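Local structure of uroporphyrinogen-III synthetase (Pseudomonas syringae pv. tomato, 3RE1) at residues G183-R188 against E206-L211. The protein probably catalyses the cyclization of the linear tetrapyrrole hydroxymethylbilane to uroporphyrinogen III, with loss of water, in porphyrin biosynthesis. Numbering follows the deposited sequence.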
ATOM      1  N   GLY A 183       7.697  17.359 -16.171  1.00 71.58           N
ATOM      2  CA  GLY A 183       6.828  18.493 -15.925  1.00 70.04           C
ATOM      3  C   GLY A 183       5.331  18.239 -16.041  1.00 68.39           C
ATOM      4  O   GLY A 183       4.541  19.146 -15.751  1.00 67.95           O
ATOM      5  N   THR A 184       4.927  17.030 -16.450  1.00 67.61           N
ATOM      6  CA  THR A 184       3.494  16.730 -16.640  1.00 65.73           C
ATOM      7  C   THR A 184       2.692  16.776 -15.344  1.00 64.75           C
ATOM      8  O   THR A 184       1.466  16.662 -15.372  1.00 63.23           O
ATOM      9  CB  THR A 184       3.226  15.360 -17.343  1.00 65.22           C
ATOM     10  OG1 THR A 184       3.975  14.324 -16.702  1.00 64.81           O
ATOM     11  CG2 THR A 184       3.597  15.419 -18.812  1.00 65.49           C
ATOM     12  N   LEU A 185       3.385  16.947 -14.214  1.00 62.54           N
ATOM     13  CA  LEU A 185       2.729  17.019 -12.904  1.00 58.34           C
ATOM     14  C   LEU A 185       2.193  18.423 -12.652  1.00 54.98           C
ATOM     15  O   LEU A 185       1.036  18.594 -12.285  1.00 50.94           O
ATOM     16  CB  LEU A 185       3.697  16.607 -11.780  1.00 57.22           C
ATOM     17  CG  LEU A 185       3.150  16.457 -10.344  1.00 55.20           C
ATOM     18  CD1 LEU A 185       3.081  17.766  -9.620  1.00 53.38           C
ATOM     19  CD2 LEU A 185       1.783  15.776 -10.324  1.00 54.83           C
ATOM     20  N   LEU A 186       3.044  19.420 -12.851  1.00 53.60           N
ATOM     21  CA  LEU A 186       2.628  20.798 -12.708  1.00 57.66           C
ATOM     22  C   LEU A 186       1.568  21.162 -13.763  1.00 59.67           C
ATOM     23  O   LEU A 186       0.527  21.751 -13.441  1.00 60.94           O
ATOM     24  CB  LEU A 186       3.841  21.733 -12.817  1.00 56.04           C
ATOM     25  CG  LEU A 186       3.584  23.243 -12.621  1.00 51.28           C
ATOM     26  CD1 LEU A 186       2.933  23.573 -11.263  1.00 42.90           C
ATOM     27  CD2 LEU A 186       4.877  24.047 -12.817  1.00 47.90           C
ATOM     28  N   GLN A 187       1.820  20.800 -15.019  1.00 59.85           N
ATOM     29  CA  GLN A 187       0.901  21.182 -16.084  1.00 61.75           C
ATOM     30  C   GLN A 187      -0.407  20.433 -15.903  1.00 61.03           C
ATOM     31  O   GLN A 187      -1.462  20.867 -16.384  1.00 60.14           O
ATOM     32  CB  GLN A 187       1.497  20.916 -17.477  1.00 60.77           C
ATOM     33  CG  GLN A 187       1.321  19.497 -17.945  1.00 69.45           C
ATOM     34  CD  GLN A 187       1.830  19.283 -19.349  1.00 77.14           C
ATOM     35  OE1 GLN A 187       3.046  19.356 -19.605  1.00 72.51           O
ATOM     36  NE2 GLN A 187       0.903  19.006 -20.281  1.00 75.39           N
ATOM     37  N   ARG A 188      -0.339  19.307 -15.201  1.00 57.56           N
ATOM     38  CA  ARG A 188      -1.539  18.533 -14.960  1.00 53.57           C
ATOM     39  C   ARG A 188      -2.384  19.189 -13.884  1.00 50.57           C
ATOM     40  O   ARG A 188      -3.604  19.187 -13.957  1.00 51.11           O
ATOM     41  CB  ARG A 188      -1.187  17.117 -14.557  1.00 56.14           C
ATOM     42  CG  ARG A 188      -2.388  16.237 -14.331  1.00 53.59           C
ATOM     43  CD  ARG A 188      -3.215  16.105 -15.584  1.00 49.21           C
ATOM     44  NE  ARG A 188      -3.987  14.865 -15.530  1.00 58.99           N
ATOM     45  CZ  ARG A 188      -3.508  13.656 -15.839  1.00 57.89           C
ATOM     46  NH1 ARG A 188      -2.258  13.502 -16.254  1.00 55.47           N
ATOM     47  NH2 ARG A 188      -4.290  12.596 -15.747  1.00 60.21           N
ATOM     48  N   GLU A 206       7.017   9.853  -2.428  1.00 48.20           N
ATOM     49  CA  GLU A 206       8.233   9.891  -3.209  1.00 47.09           C
ATOM     50  C   GLU A 206       7.622   9.614  -4.567  1.00 55.95           C
ATOM     51  O   GLU A 206       6.499   9.094  -4.642  1.00 64.12           O
ATOM     52  CB  GLU A 206       9.138   8.737  -2.814  1.00 46.06           C
ATOM     53  CG  GLU A 206       9.706   8.812  -1.394  1.00 55.32           C
ATOM     54  CD  GLU A 206      10.130   7.427  -0.839  1.00 66.17           C
ATOM     55  OE1 GLU A 206      10.220   6.454  -1.638  1.00 66.56           O
ATOM     56  OE2 GLU A 206      10.374   7.312   0.394  1.00 59.34           O
ATOM     57  N   HIS A 207       8.309   9.949  -5.649  1.00 55.66           N
ATOM     58  CA  HIS A 207       7.707   9.788  -6.979  1.00 59.86           C
ATOM     59  C   HIS A 207       6.669  10.911  -7.249  1.00 59.04           C
ATOM     60  O   HIS A 207       5.991  10.909  -8.282  1.00 66.57           O
ATOM     61  CB  HIS A 207       7.034   8.389  -7.149  1.00 57.67           C
ATOM     62  CG  HIS A 207       7.984   7.222  -7.106  1.00 66.31           C
ATOM     63  ND1 HIS A 207       7.637   5.958  -7.556  1.00 68.26           N
ATOM     64  CD2 HIS A 207       9.265   7.115  -6.647  1.00 69.04           C
ATOM     65  CE1 HIS A 207       8.656   5.129  -7.377  1.00 65.21           C
ATOM     66  NE2 HIS A 207       9.656   5.807  -6.827  1.00 68.55           N
ATOM     67  N   LEU A 208       6.511  11.826  -6.297  1.00 54.48           N
ATOM     68  CA  LEU A 208       5.582  12.950  -6.428  1.00 53.02           C
ATOM     69  C   LEU A 208       6.448  14.145  -6.276  1.00 53.81           C
ATOM     70  O   LEU A 208       6.479  15.002  -7.127  1.00 57.02           O
ATOM     71  CB  LEU A 208       4.549  12.986  -5.316  1.00 45.40           C
ATOM     72  CG  LEU A 208       3.724  14.295  -5.223  1.00 48.98           C
ATOM     73  CD1 LEU A 208       2.895  14.488  -6.484  1.00 46.41           C
ATOM     74  CD2 LEU A 208       2.806  14.342  -3.984  1.00 34.04           C
ATOM     75  N   LEU A 209       7.161  14.171  -5.156  1.00 58.16           N
ATOM     76  CA  LEU A 209       8.184  15.158  -4.875  1.00 59.35           C
ATOM     77  C   LEU A 209       9.282  15.046  -5.954  1.00 62.73           C
ATOM     78  O   LEU A 209      10.063  15.974  -6.185  1.00 61.23           O
ATOM     79  CB  LEU A 209       8.761  14.879  -3.495  1.00 57.00           C
ATOM     80  CG  LEU A 209       9.842  15.803  -2.959  1.00 60.46           C
ATOM     81  CD1 LEU A 209       9.274  17.180  -2.698  1.00 56.94           C
ATOM     82  CD2 LEU A 209      10.404  15.206  -1.669  1.00 64.75           C
ATOM     83  N   GLN A 210       9.319  13.899  -6.617  1.00 62.97           N
ATOM     84  CA  GLN A 210      10.233  13.701  -7.726  1.00 67.95           C
ATOM     85  C   GLN A 210       9.694  14.464  -8.928  1.00 71.07           C
ATOM     86  O   GLN A 210      10.228  15.509  -9.288  1.00 72.77           O
ATOM     87  CB  GLN A 210      10.317  12.221  -8.054  1.00 69.25           C
ATOM     88  CG  GLN A 210      11.407  11.849  -9.017  1.00 71.42           C
ATOM     89  CD  GLN A 210      11.370  10.356  -9.344  1.00 81.35           C
ATOM     90  OE1 GLN A 210      11.337   9.496  -8.450  1.00 80.90           O
ATOM     91  NE2 GLN A 210      11.367  10.040 -10.633  1.00 82.17           N
ATOM     92  N   LEU A 211       8.625  13.935  -9.527  1.00 71.63           N
ATOM     93  CA  LEU A 211       7.978  14.543 -10.684  1.00 69.17           C
ATOM     94  C   LEU A 211       7.708  16.007 -10.447  1.00 70.09           C
ATOM     95  O   LEU A 211       7.705  16.814 -11.380  1.00 70.90           O
ATOM     96  CB  LEU A 211       6.650  13.843 -10.982  1.00 70.24           C
ATOM     97  CG  LEU A 211       6.745  12.412 -11.511  1.00 71.06           C
ATOM     98  CD1 LEU A 211       5.363  11.981 -11.942  1.00 70.04           C
ATOM     99  CD2 LEU A 211       7.730  12.317 -12.675  1.00 66.62           C
TER
HETATM  100  O   HOH W   1       5.960  18.972 -12.286  1.00 44.86           O
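Leu185 and Leu211 bring the two backbones together, with their CA atoms 6.2 Å apart. Residues 183-188 include the early part of helix 186-191. Residues 206-211 leave one helix at Glu206 and enter the short, weakly bonded helix 209-212. No direct hydrogen bond joins the two segments. One water does so instead. It accepts from Leu186 N at 3.0 Å and donates to Leu211 O at 2.9 Å. The water thus gives the Leu186 amide an acceptor and links it to the Leu211 carbonyl. Gln187 N bonds back to Gly183 O at 3.3 Å.

The contact lies in the domain built on the five-stranded parallel sheet, one of the two alpha/beta domains of the HemD fold. Strand 196-198 of that sheet lies between the two segments in sequence.

Beside the water the packing is apolar. Leu185 CB meets Leu211 CB at 4.1 Å, and both side chains start toward the other segment. Leu185 has CG anti to its own N (chi1 -173°), and its branch extends to Leu208. There Leu185 CD2 touches Leu208 CD1 at 4.2 Å, methyl against methyl. The Leu208 side chain does not set out straight at residues 183-188, but a chi1 of 168° brings its CD1 methyl close to them. Leu185 is buried, and Leu43 and Leu219 also pack on it. Leu211 is only partly buried and rests on Leu45 as well.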